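Local structure of esterase D (Lactobacillus rhamnosus, 3DKR) at residues A[100-103]-A[104-108]; A[86-89]-A[90-94]; A[240-243]-A[244-248]. The protein probably hydrolyses carboxylic esters, as an alpha/beta hydrolase with a catalytic triad. One frame throughout, in Å; residues are numbered along the deposited sequence.

Contact 1. Residues A[100-103]-A[104-108]; sequences LSLG and GIFAM. With ACT (acetate ion), chain B.
Leu100 O receives Gly104 N at 2.6 Å, a short bond bent to 133° at the hydrogen and reached from above the carbonyl plane; a CB on Gly104 would collide with Leu100 O, so the lack of a side chain permits this close approach. One turn on, Ala107 N gives a straighter bond to Gly103 O at 2.9 Å, in the carbonyl plane. Between them Ile105 N divides itself over two weak bonds, to Ser101 O and Leu102 O.

The apolar contact runs from Leu102 to Phe106. In Leu102, CG anti to the backbone N (chi1 177°) carries CD1 to the ring, where it lies 3.8 Å from Phe106 CE2; the two side chains are set aslant to each other. Trp77 and Trp78 of helix 74-89 and Phe172 of helix 155-178 also touch the ring. Were Phe106 an alanine, Leu102 CD1 would probably lose its aromatic neighbour and a gap would open toward helices 74-89 and 155-178.

Polar contacts gather at the start of the helix. Ser101 N donates to acetate OXT at 2.9 Å and Leu102 N to acetate O, also at 2.9 Å; Tyr31 N and His226 NE2 hold the same ion. Ser101 OG bonds instead to Ser125 O, with the side chains of Ser101 and His226 about 3 Å apart at their nearest atoms. Strand 94-99, the Gly-Leu-Ser-Leu-Gly turn and the helix form the nucleophile elbow of an alpha/beta hydrolase, with Ser101 the predicted nucleophile and the acetate placed consistently with the oxyanion hole.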
ATOM      1  N   LEU A 100      -1.016  -0.780   1.086  1.00 13.75           N
ATOM      2  CA  LEU A 100      -0.551  -0.963   2.470  1.00 14.23           C
ATOM      3  C   LEU A 100      -0.050   0.391   3.005  1.00 14.46           C
ATOM      4  O   LEU A 100      -0.580   1.423   2.582  1.00 14.01           O
ATOM      5  CB  LEU A 100       0.482  -2.097   2.559  1.00 14.59           C
ATOM      6  CG  LEU A 100      -0.215  -3.464   2.586  1.00 15.18           C
ATOM      7  CD1 LEU A 100       0.700  -4.588   2.067  1.00 15.90           C
ATOM      8  CD2 LEU A 100      -0.719  -3.778   3.992  1.00 17.05           C
ATOM      9  N   SER A 101       0.867   0.452   3.975  1.00 14.50           N
ATOM     10  CA  SER A 101       1.187   1.794   4.523  1.00 14.75           C
ATOM     11  C   SER A 101       1.778   2.705   3.438  1.00 14.83           C
ATOM     12  O   SER A 101       1.275   3.809   3.199  1.00 15.32           O
ATOM     13  CB  SER A 101       2.096   1.746   5.757  1.00 14.97           C
ATOM     14  OG  SER A 101       1.460   1.160   6.880  1.00 15.71           O
ATOM     15  N   LEU A 102       2.815   2.233   2.767  1.00 14.29           N
ATOM     16  CA  LEU A 102       3.450   3.012   1.709  1.00 14.14           C
ATOM     17  C   LEU A 102       2.506   3.168   0.517  1.00 14.34           C
ATOM     18  O   LEU A 102       2.178   4.286   0.115  1.00 14.42           O
ATOM     19  CB  LEU A 102       4.768   2.359   1.278  1.00 14.99           C
ATOM     20  CG  LEU A 102       5.474   3.072   0.131  1.00 14.57           C
ATOM     21  CD1 LEU A 102       6.012   4.455   0.538  1.00 16.12           C
ATOM     22  CD2 LEU A 102       6.592   2.179  -0.404  1.00 16.70           C
ATOM     23  N   GLY A 103       2.059   2.044  -0.043  1.00 13.82           N
ATOM     24  CA  GLY A 103       1.141   2.071  -1.181  1.00 13.97           C
ATOM     25  C   GLY A 103      -0.094   2.904  -0.881  1.00 13.65           C
ATOM     26  O   GLY A 103      -0.640   3.556  -1.776  1.00 15.03           O
ATOM     27  N   GLY A 104      -0.541   2.870   0.375  1.00 14.28           N
ATOM     28  CA  GLY A 104      -1.743   3.610   0.803  1.00 14.71           C
ATOM     29  C   GLY A 104      -1.596   5.124   0.773  1.00 14.78           C
ATOM     30  O   GLY A 104      -2.574   5.840   0.586  1.00 15.11           O
ATOM     31  N   ILE A 105      -0.379   5.623   0.961  1.00 14.52           N
ATOM     32  CA  ILE A 105      -0.116   7.056   0.808  1.00 14.60           C
ATOM     33  C   ILE A 105      -0.458   7.422  -0.632  1.00 14.63           C
ATOM     34  O   ILE A 105      -1.151   8.409  -0.877  1.00 15.53           O
ATOM     35  CB  ILE A 105       1.368   7.404   1.093  1.00 13.95           C
ATOM     36  CG1 ILE A 105       1.688   7.189   2.571  1.00 14.84           C
ATOM     37  CG2 ILE A 105       1.702   8.874   0.703  1.00 14.24           C
ATOM     38  CD1 ILE A 105       3.204   7.095   2.830  1.00 16.04           C
ATOM     39  N   PHE A 106       0.010   6.613  -1.580  1.00 14.51           N
ATOM     40  CA  PHE A 106      -0.226   6.894  -2.991  1.00 14.42           C
ATOM     41  C   PHE A 106      -1.683   6.638  -3.389  1.00 14.56           C
ATOM     42  O   PHE A 106      -2.226   7.357  -4.217  1.00 14.68           O
ATOM     43  CB  PHE A 106       0.745   6.106  -3.864  1.00 14.93           C
ATOM     44  CG  PHE A 106       2.185   6.313  -3.461  1.00 13.72           C
ATOM     45  CD1 PHE A 106       2.703   7.593  -3.378  1.00 15.77           C
ATOM     46  CD2 PHE A 106       3.001   5.240  -3.125  1.00 15.81           C
ATOM     47  CE1 PHE A 106       4.028   7.800  -2.991  1.00 15.73           C
ATOM     48  CE2 PHE A 106       4.315   5.442  -2.750  1.00 15.49           C
ATOM     49  CZ  PHE A 106       4.823   6.716  -2.667  1.00 15.40           C
ATOM     50  N   ALA A 107      -2.326   5.639  -2.776  1.00 14.35           N
ATOM     51  CA  ALA A 107      -3.761   5.412  -3.020  1.00 14.50           C
ATOM     52  C   ALA A 107      -4.572   6.630  -2.639  1.00 14.81           C
ATOM     53  O   ALA A 107      -5.465   7.055  -3.373  1.00 15.24           O
ATOM     54  CB  ALA A 107      -4.273   4.198  -2.250  1.00 13.98           C
ATOM     55  N   MET A 108      -4.246   7.217  -1.491  1.00 14.63           N
ATOM     56  CA  MET A 108      -4.971   8.397  -1.033  1.00 15.26           C
ATOM     57  C   MET A 108      -4.658   9.584  -1.932  1.00 15.16           C
ATOM     58  O   MET A 108      -5.567  10.353  -2.263  1.00 15.83           O
ATOM     59  CB  MET A 108      -4.686   8.692   0.436  1.00 15.75           C
ATOM     60  CG  MET A 108      -5.200   7.621   1.399  1.00 15.84           C
ATOM     61  SD  MET A 108      -6.938   7.121   1.174  1.00 16.14           S
ATOM     62  CE  MET A 108      -7.756   8.725   1.170  1.00 17.65           C
TER
HETATM   63  C   ACT B 245       4.160  -0.798   4.643  1.00 16.17           C
HETATM   64  O   ACT B 245       4.386  -0.003   3.682  1.00 15.32           O
HETATM   65  OXT ACT B 245       2.996  -1.267   4.792  1.00 16.25           O
HETATM   66  CH3 ACT B 245       5.251  -1.199   5.598  1.00 16.79           C

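Contact 2. Residues A[86-89]-A[90-94]; sequences AHMT and AKYAK
Ala86 O accepts Ala90 N at 3.0 Å, and two residues on, Met88 O takes both Lys91 N, from well above its carbonyl plane, and Tyr92 N, nearly along the C=O axis, so two bonds fasten the chain as helix 74-89 ends.

The side chains of Met88 and Tyr92 run alongside each other in one direction. The thioether is folded at chi2 (-62°) and chi3 (-90°), which brings Met88 CE to 3.4 Å from Tyr92 CE2 and puts Met88 SD in the plane of the ring at its edge, 5.1 Å from the ring centroid: a Met-aromatic contact. Over one face of the same ring, near its rim, stands Lys91 CB. The lysine then runs along His87 O, with Lys91 CG 3.5 Å from that oxygen, and carries its CD over one face of the His87 ring, toward the rim. Lys91 NZ ends 4.2 Å from His87 NE2, yet neither is the other's partner: the ammonium makes salt bridges to Glu17 and Glu19, and the imidazole bonds to Glu17, whose negative charge would ease any repulsion between them. Tyr92 OH is held by Gly20 N.

The buried Met88 faces the sheet, touching Val26 of strand 23-28 and Val95 of strand 94-99, while His87, Lys91 and Tyr92 tie the turn to Glu17, Glu19 and Gly20, at and just after strand 16-18, before the chain enters strand 94-99.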
ATOM      1  N   ALA A  86      -3.701   4.820 -14.338  1.00 16.04           N
ATOM      2  CA  ALA A  86      -4.064   5.123 -15.731  1.00 15.74           C
ATOM      3  C   ALA A  86      -4.204   3.869 -16.591  1.00 16.88           C
ATOM      4  O   ALA A  86      -5.092   3.769 -17.444  1.00 16.20           O
ATOM      5  CB  ALA A  86      -3.041   6.064 -16.344  1.00 16.79           C
ATOM      6  N   HIS A  87      -3.324   2.901 -16.359  1.00 16.37           N
ATOM      7  CA  HIS A  87      -3.352   1.613 -17.062  1.00 16.79           C
ATOM      8  C   HIS A  87      -4.726   0.956 -16.926  1.00 16.40           C
ATOM      9  O   HIS A  87      -5.268   0.396 -17.884  1.00 17.01           O
ATOM     10  CB  HIS A  87      -2.267   0.705 -16.466  1.00 17.52           C
ATOM     11  CG  HIS A  87      -2.242  -0.676 -17.029  1.00 18.22           C
ATOM     12  ND1 HIS A  87      -1.749  -0.954 -18.291  1.00 22.88           N
ATOM     13  CD2 HIS A  87      -2.622  -1.865 -16.499  1.00 19.84           C
ATOM     14  CE1 HIS A  87      -1.839  -2.257 -18.512  1.00 23.56           C
ATOM     15  NE2 HIS A  87      -2.363  -2.829 -17.441  1.00 21.52           N
ATOM     16  N   MET A  88      -5.293   1.061 -15.726  1.00 15.36           N
ATOM     17  CA  MET A  88      -6.525   0.374 -15.380  1.00 15.97           C
ATOM     18  C   MET A  88      -7.750   1.211 -15.750  1.00 15.98           C
ATOM     19  O   MET A  88      -8.742   0.655 -16.242  1.00 16.03           O
ATOM     20  CB  MET A  88      -6.533  -0.009 -13.900  1.00 16.20           C
ATOM     21  CG  MET A  88      -5.455  -1.051 -13.529  1.00 16.86           C
ATOM     22  SD  MET A  88      -5.669  -2.632 -14.381  1.00 15.98           S
ATOM     23  CE  MET A  88      -6.713  -3.496 -13.216  1.00 17.64           C
ATOM     24  N   THR A  89      -7.683   2.528 -15.559  1.00 16.07           N
ATOM     25  CA  THR A  89      -8.810   3.374 -15.976  1.00 16.83           C
ATOM     26  C   THR A  89      -8.940   3.441 -17.506  1.00 17.64           C
ATOM     27  O   THR A  89      -9.970   3.892 -18.017  1.00 18.57           O
ATOM     28  CB  THR A  89      -8.728   4.796 -15.416  1.00 16.56           C
ATOM     29  OG1 THR A  89      -7.555   5.445 -15.916  1.00 17.45           O
ATOM     30  CG2 THR A  89      -8.749   4.798 -13.898  1.00 17.22           C
ATOM     31  N   ALA A  90      -7.923   3.035 -18.254  1.00 17.77           N
ATOM     32  CA  ALA A  90      -8.073   2.932 -19.719  1.00 18.61           C
ATOM     33  C   ALA A  90      -8.958   1.746 -20.138  1.00 18.82           C
ATOM     34  O   ALA A  90      -9.529   1.755 -21.240  1.00 19.13           O
ATOM     35  CB  ALA A  90      -6.712   2.811 -20.369  1.00 19.10           C
ATOM     36  N   LYS A  91      -9.055   0.742 -19.264  1.00 18.73           N
ATOM     37  CA  LYS A  91      -9.602  -0.586 -19.598  1.00 19.63           C
ATOM     38  C   LYS A  91     -10.977  -0.857 -18.994  1.00 18.87           C
ATOM     39  O   LYS A  91     -11.831  -1.467 -19.653  1.00 20.69           O
ATOM     40  CB  LYS A  91      -8.662  -1.701 -19.076  1.00 19.79           C
ATOM     41  CG  LYS A  91      -7.306  -1.742 -19.680  1.00 22.57           C
ATOM     42  CD  LYS A  91      -6.378  -2.716 -18.926  1.00 22.82           C
ATOM     43  CE  LYS A  91      -6.786  -4.148 -19.091  1.00 26.13           C
ATOM     44  NZ  LYS A  91      -5.582  -5.049 -19.048  1.00 26.15           N
ATOM     45  N   TYR A  92     -11.174  -0.457 -17.740  1.00 17.82           N
ATOM     46  CA  TYR A  92     -12.322  -0.902 -16.938  1.00 16.99           C
ATOM     47  C   TYR A  92     -13.315   0.212 -16.715  1.00 16.44           C
ATOM     48  O   TYR A  92     -12.926   1.351 -16.558  1.00 16.52           O
ATOM     49  CB  TYR A  92     -11.869  -1.447 -15.572  1.00 17.56           C
ATOM     50  CG  TYR A  92     -11.062  -2.693 -15.743  1.00 17.31           C
ATOM     51  CD1 TYR A  92     -11.676  -3.857 -16.140  1.00 18.16           C
ATOM     52  CD2 TYR A  92      -9.687  -2.696 -15.597  1.00 16.77           C
ATOM     53  CE1 TYR A  92     -10.956  -5.010 -16.362  1.00 18.94           C
ATOM     54  CE2 TYR A  92      -8.962  -3.848 -15.803  1.00 16.58           C
ATOM     55  CZ  TYR A  92      -9.607  -5.005 -16.184  1.00 17.48           C
ATOM     56  OH  TYR A  92      -8.887  -6.169 -16.405  1.00 18.67           O
ATOM     57  N   ALA A  93     -14.599  -0.132 -16.663  1.00 16.13           N
ATOM     58  CA  ALA A  93     -15.633   0.859 -16.388  1.00 15.77           C
ATOM     59  C   ALA A  93     -15.417   1.511 -15.030  1.00 15.81           C
ATOM     60  O   ALA A  93     -15.682   2.694 -14.872  1.00 17.27           O
ATOM     61  CB  ALA A  93     -16.993   0.214 -16.407  1.00 16.24           C
ATOM     62  N   LYS A  94     -15.014   0.709 -14.040  1.00 15.27           N
ATOM     63  CA  LYS A  94     -14.767   1.200 -12.680  1.00 15.48           C
ATOM     64  C   LYS A  94     -13.432   0.707 -12.175  1.00 15.23           C
ATOM     65  O   LYS A  94     -13.054  -0.438 -12.432  1.00 14.86           O
ATOM     66  CB  LYS A  94     -15.879   0.746 -11.734  1.00 16.40           C
ATOM     67  CG  LYS A  94     -17.263   1.279 -12.123  1.00 18.01           C
ATOM     68  CD  LYS A  94     -18.281   1.046 -11.011  1.00 21.45           C
ATOM     69  CE  LYS A  94     -19.692   1.476 -11.408  1.00 22.56           C
ATOM     70  NZ  LYS A  94     -20.676   1.337 -10.294  1.00 23.67           N
TER

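Contact 3. Residues A[240-243]-A[244-248]; sequences DVIA and FMQQE
Val241 and Met245 run side by side on one flank of the helix, Val241 CG1 touching Met245 CE at 3.8 Å. The methionine is extended at chi2 and bends at chi3 (-76°), which turns CE toward Val241 CG1. Val241 O takes Met245 N at 3.0 Å, and Phe244 CB rests 3.3 Å from Val241 O, with the ring edge turned to that oxygen farther off. Gln246 N meets Ile242 O at 2.9 Å, nearly in line with the carbonyl. Farther along, Ala243 O is gripped twice, by Gln247 N at 3.1 Å and by a water at 2.8 Å; that water accepts from Gln247 NE2 at 2.7 Å, and the folded glutamine side chain thus bridges back to the backbone.

Farther out, Val241 and Phe244 rest on Phe98 and Met245 on Phe96, both of strand 94-99. Leu45 of helix 39-47 meets Ile242 and Met245, and the Phe244 ring stacks edge-to-face with Phe188. Asp240 OD2 bonds to Tyr221 OH. This is the C-terminal helix of the alpha/beta-hydrolase fold, lying on the central sheet beside helix 39-47.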
ATOM      1  N   ASP A 240     -14.260  -7.841   3.556  1.00 17.98           N
ATOM      2  CA  ASP A 240     -14.613  -6.437   3.804  1.00 18.55           C
ATOM      3  C   ASP A 240     -14.391  -5.571   2.560  1.00 17.81           C
ATOM      4  O   ASP A 240     -15.212  -4.717   2.218  1.00 18.43           O
ATOM      5  CB  ASP A 240     -13.803  -5.881   4.977  1.00 18.78           C
ATOM      6  CG  ASP A 240     -14.149  -6.548   6.310  1.00 20.25           C
ATOM      7  OD1 ASP A 240     -15.280  -7.106   6.437  1.00 21.59           O
ATOM      8  OD2 ASP A 240     -13.307  -6.498   7.234  1.00 19.36           O
ATOM      9  N   VAL A 241     -13.262  -5.792   1.882  1.00 17.55           N
ATOM     10  CA  VAL A 241     -12.934  -5.019   0.673  1.00 17.41           C
ATOM     11  C   VAL A 241     -13.928  -5.303  -0.459  1.00 17.40           C
ATOM     12  O   VAL A 241     -14.387  -4.397  -1.171  1.00 18.20           O
ATOM     13  CB  VAL A 241     -11.485  -5.330   0.208  1.00 17.02           C
ATOM     14  CG1 VAL A 241     -11.227  -4.780  -1.212  1.00 18.17           C
ATOM     15  CG2 VAL A 241     -10.465  -4.801   1.247  1.00 18.20           C
ATOM     16  N   ILE A 242     -14.267  -6.573  -0.613  1.00 17.81           N
ATOM     17  CA  ILE A 242     -15.222  -6.966  -1.636  1.00 18.42           C
ATOM     18  C   ILE A 242     -16.595  -6.373  -1.321  1.00 18.62           C
ATOM     19  O   ILE A 242     -17.242  -5.832  -2.208  1.00 18.68           O
ATOM     20  CB  ILE A 242     -15.228  -8.495  -1.801  1.00 18.89           C
ATOM     21  CG1 ILE A 242     -13.898  -8.934  -2.421  1.00 18.94           C
ATOM     22  CG2 ILE A 242     -16.386  -8.936  -2.691  1.00 19.92           C
ATOM     23  CD1 ILE A 242     -13.666 -10.437  -2.449  1.00 21.12           C
ATOM     24  N   ALA A 243     -17.006  -6.419  -0.057  1.00 18.20           N
ATOM     25  CA  ALA A 243     -18.277  -5.779   0.339  1.00 18.74           C
ATOM     26  C   ALA A 243     -18.285  -4.280   0.010  1.00 19.07           C
ATOM     27  O   ALA A 243     -19.281  -3.723  -0.481  1.00 19.13           O
ATOM     28  CB  ALA A 243     -18.540  -5.995   1.805  1.00 19.26           C
ATOM     29  N   PHE A 244     -17.158  -3.625   0.273  1.00 18.78           N
ATOM     30  CA  PHE A 244     -16.985  -2.201  -0.000  1.00 19.28           C
ATOM     31  C   PHE A 244     -17.175  -1.881  -1.475  1.00 19.70           C
ATOM     32  O   PHE A 244     -17.883  -0.934  -1.843  1.00 19.41           O
ATOM     33  CB  PHE A 244     -15.596  -1.773   0.503  1.00 19.13           C
ATOM     34  CG  PHE A 244     -15.196  -0.381   0.133  1.00 18.54           C
ATOM     35  CD1 PHE A 244     -15.638   0.720   0.879  1.00 19.51           C
ATOM     36  CD2 PHE A 244     -14.324  -0.154  -0.920  1.00 17.97           C
ATOM     37  CE1 PHE A 244     -15.236   1.995   0.550  1.00 18.40           C
ATOM     38  CE2 PHE A 244     -13.930   1.137  -1.256  1.00 18.11           C
ATOM     39  CZ  PHE A 244     -14.375   2.202  -0.524  1.00 19.60           C
ATOM     40  N   MET A 245     -16.540  -2.686  -2.329  1.00 20.07           N
ATOM     41  CA  MET A 245     -16.669  -2.507  -3.761  1.00 21.10           C
ATOM     42  C   MET A 245     -18.082  -2.807  -4.244  1.00 21.16           C
ATOM     43  O   MET A 245     -18.621  -2.092  -5.085  1.00 20.83           O
ATOM     44  CB  MET A 245     -15.639  -3.371  -4.478  1.00 21.42           C
ATOM     45  CG  MET A 245     -14.247  -2.804  -4.271  1.00 21.22           C
ATOM     46  SD  MET A 245     -13.031  -3.439  -5.435  1.00 24.51           S
ATOM     47  CE  MET A 245     -12.902  -4.961  -4.647  1.00 15.42           C
ATOM     48  N   GLN A 246     -18.697  -3.827  -3.672  1.00 21.92           N
ATOM     49  CA  GLN A 246     -20.034  -4.231  -4.118  1.00 23.10           C
ATOM     50  C   GLN A 246     -21.097  -3.195  -3.787  1.00 23.81           C
ATOM     51  O   GLN A 246     -22.133  -3.124  -4.458  1.00 23.77           O
ATOM     52  CB  GLN A 246     -20.390  -5.591  -3.530  1.00 23.42           C
ATOM     53  CG  GLN A 246     -19.742  -6.737  -4.259  1.00 25.40           C
ATOM     54  CD  GLN A 246     -20.324  -6.918  -5.650  1.00 28.43           C
ATOM     55  OE1 GLN A 246     -19.966  -6.200  -6.584  1.00 29.89           O
ATOM     56  NE2 GLN A 246     -21.261  -7.854  -5.786  1.00 31.26           N
ATOM     57  N   GLN A 247     -20.848  -2.392  -2.760  1.00 24.66           N
ATOM     58  CA  GLN A 247     -21.715  -1.248  -2.451  1.00 26.66           C
ATOM     59  C   GLN A 247     -21.829  -0.228  -3.585  1.00 27.47           C
ATOM     60  O   GLN A 247     -22.796   0.536  -3.627  1.00 28.29           O
ATOM     61  CB  GLN A 247     -21.240  -0.560  -1.174  1.00 27.08           C
ATOM     62  CG  GLN A 247     -21.575  -1.339   0.071  1.00 30.28           C
ATOM     63  CD  GLN A 247     -23.068  -1.326   0.373  1.00 34.97           C
ATOM     64  OE1 GLN A 247     -23.710  -0.273   0.310  1.00 39.53           O
ATOM     65  NE2 GLN A 247     -23.628  -2.498   0.698  1.00 37.83           N
ATOM     66  N   GLU A 248     -20.858  -0.216  -4.504  1.00 28.52           N
ATOM     67  CA  GLU A 248     -20.937   0.628  -5.712  1.00 29.20           C
ATOM     68  C   GLU A 248     -21.825   0.095  -6.850  1.00 30.24           C
ATOM     69  O   GLU A 248     -22.045   0.788  -7.853  1.00 29.68           O
ATOM     70  CB  GLU A 248     -19.527   0.926  -6.237  1.00 29.05           C
ATOM     71  CG  GLU A 248     -18.701   1.730  -5.243  1.00 29.45           C
ATOM     72  CD  GLU A 248     -19.348   3.053  -4.909  1.00 29.35           C
ATOM     73  OE1 GLU A 248     -19.613   3.845  -5.838  1.00 29.22           O
ATOM     74  OE2 GLU A 248     -19.627   3.297  -3.725  1.00 30.20           O
TER
HETATM   75  O   HOH W   1     -21.943  -4.367  -0.156  1.00 24.81           O

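Overall arrangement
From the N terminus, contact 2 comes first, where helix 74-89 ends and turns toward strand 94-99; contact 1 follows where that strand gives way to helix 101-113, and contact 3 lies far along in helix 234-246. Each is one unbroken piece of chain, so none closes a long loop, and the three run in series without nesting or crossing. Strand 94-99 links them: it leads from contact 2 into contact 1, and contact 3 packs on it. Contact 1 stands near the molecule's centre, about 19 Å centre to centre from either of the others. Contacts 2 and 3 meet at the periphery, with Lys94 NZ 2.9 Å from Glu248 O.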